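Local coordinates for brain tumor protein (Drosophila melanogaster American nodavirus, PDB 6J9R) that probably represses translation as a TRIM-family protein, with this coiled-coil domain pairing two copies of the chain into an elongated dimer, at residues E103-P106 with A107-S110. Residues are numbered along the deposited sequence; the frame is centred on the assembly and turned at random.
Sequences ERSP and APPS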
ATOM      1  N   GLU B 103     -16.079  65.343   1.849  1.00 39.23           N
ATOM      2  CA  GLU B 103     -17.311  65.950   2.358  1.00 36.91           C
ATOM      3  C   GLU B 103     -17.091  67.293   3.054  1.00 42.69           C
ATOM      4  O   GLU B 103     -18.015  68.090   3.150  1.00 46.10           O
ATOM      5  CB  GLU B 103     -18.009  65.008   3.326  1.00 33.20           C
ATOM      6  CG  GLU B 103     -18.725  63.868   2.645  1.00 41.85           C
ATOM      7  CD  GLU B 103     -18.909  62.666   3.549  1.00 53.44           C
ATOM      8  OE1 GLU B 103     -18.607  62.789   4.752  1.00 60.54           O
ATOM      9  OE2 GLU B 103     -19.323  61.595   3.058  1.00 53.98           O
ATOM     10  N   ARG B 104     -15.872  67.551   3.521  1.00 49.36           N
ATOM     11  CA  ARG B 104     -15.624  68.760   4.289  1.00 49.53           C
ATOM     12  C   ARG B 104     -15.079  69.827   3.375  1.00 60.15           C
ATOM     13  O   ARG B 104     -15.006  71.006   3.735  1.00 71.03           O
ATOM     14  CB  ARG B 104     -14.627  68.489   5.423  1.00 44.43           C
ATOM     15  N   SER B 105     -14.735  69.418   2.165  1.00 63.65           N
ATOM     16  CA  SER B 105     -14.138  70.340   1.225  1.00 67.60           C
ATOM     17  C   SER B 105     -15.219  71.246   0.643  1.00 74.71           C
ATOM     18  O   SER B 105     -16.249  70.759   0.174  1.00 73.23           O
ATOM     19  CB  SER B 105     -13.404  69.575   0.121  1.00 63.44           C
ATOM     20  OG  SER B 105     -12.591  70.443  -0.647  1.00 64.72           O
ATOM     21  N   PRO B 106     -14.985  72.570   0.678  1.00 85.53           N
ATOM     22  CA  PRO B 106     -15.843  73.529  -0.028  1.00 92.92           C
ATOM     23  C   PRO B 106     -15.806  73.240  -1.526  1.00 92.44           C
ATOM     24  O   PRO B 106     -16.820  73.356  -2.218  1.00 94.97           O
ATOM     25  CB  PRO B 106     -15.213  74.892   0.297  1.00 94.52           C
ATOM     26  CG  PRO B 106     -14.340  74.653   1.492  1.00 92.52           C
ATOM     27  CD  PRO B 106     -13.878  73.232   1.391  1.00 85.08           C
ATOM     28  N   ALA B 107     -14.629  72.836  -1.998  1.00 81.44           N
ATOM     29  CA  ALA B 107     -14.408  72.513  -3.398  1.00 78.50           C
ATOM     30  C   ALA B 107     -13.289  71.478  -3.522  1.00 72.23           C
ATOM     31  O   ALA B 107     -12.106  71.830  -3.520  1.00 72.34           O
ATOM     32  CB  ALA B 107     -14.063  73.768  -4.182  1.00 82.02           C
ATOM     33  N   PRO B 108     -13.669  70.190  -3.605  1.00 66.80           N
ATOM     34  CA  PRO B 108     -12.753  69.044  -3.692  1.00 53.93           C
ATOM     35  C   PRO B 108     -11.846  69.133  -4.916  1.00 57.06           C
ATOM     36  O   PRO B 108     -12.340  69.131  -6.047  1.00 58.91           O
ATOM     37  CB  PRO B 108     -13.695  67.844  -3.811  1.00 48.04           C
ATOM     38  CG  PRO B 108     -14.990  68.312  -3.283  1.00 54.04           C
ATOM     39  CD  PRO B 108     -15.077  69.763  -3.621  1.00 63.18           C
ATOM     40  N   PRO B 109     -10.529  69.183  -4.698  1.00 55.08           N
ATOM     41  CA  PRO B 109      -9.581  69.197  -5.816  1.00 54.26           C
ATOM     42  C   PRO B 109      -9.726  67.948  -6.684  1.00 57.29           C
ATOM     43  O   PRO B 109     -10.234  66.934  -6.213  1.00 59.79           O
ATOM     44  CB  PRO B 109      -8.213  69.221  -5.124  1.00 49.37           C
ATOM     45  CG  PRO B 109      -8.476  69.642  -3.732  1.00 50.31           C
ATOM     46  CD  PRO B 109      -9.852  69.169  -3.393  1.00 51.32           C
ATOM     47  N   SER B 110      -9.301  68.019  -7.939  1.00 62.20           N
ATOM     48  CA  SER B 110      -9.387  66.859  -8.816  1.00 59.88           C
ATOM     49  C   SER B 110      -8.492  65.725  -8.324  1.00 54.76           C
ATOM     50  O   SER B 110      -8.824  64.555  -8.508  1.00 56.38           O
ATOM     51  CB  SER B 110      -9.013  67.240 -10.248  1.00 68.10           C
ATOM     52  OG  SER B 110      -7.673  67.700 -10.317  1.00 76.52           O
TER
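Ser105 packs against Ala107 and Pro108 in a local turn contact, within the short proline-rich link where the long helix 30-104 ends and the chain doubles back into helix 110-128. The serine side chain reaches across the inside of the bend: with OG anti to the backbone N (chi1 -168°), the hydroxyl is carried over the face of the peptide that joins Ala107 to Pro108. Ser105 OG lies 3.1 Å from Ala107 C and 3.2 Å from Pro108 N, a nitrogen that carries no hydrogen. The Pro108 ring rests beside the same side chain, its CG 4.0 Å from Ser105 CB and its CD 3.9 Å from Ser105 OG. Pro109 brings its CD to 4.1 Å from Ser105 OG and occupies the N-cap position of the second helix. The CB bonds of Pro106 and Ala107 point away from each other's half of the link. In the dimer, Leu9 of the second subunit packs on Pro108, while Glu103 at the helix end forms a salt bridge to Arg17 of that subunit. The shape of the link is consistent with a reversal set largely by three proline rings, which restrict phi and whose nitrogens cannot donate; few backbone N-H groups therefore remain to hold the bend, and the serine side chain fills its inner side.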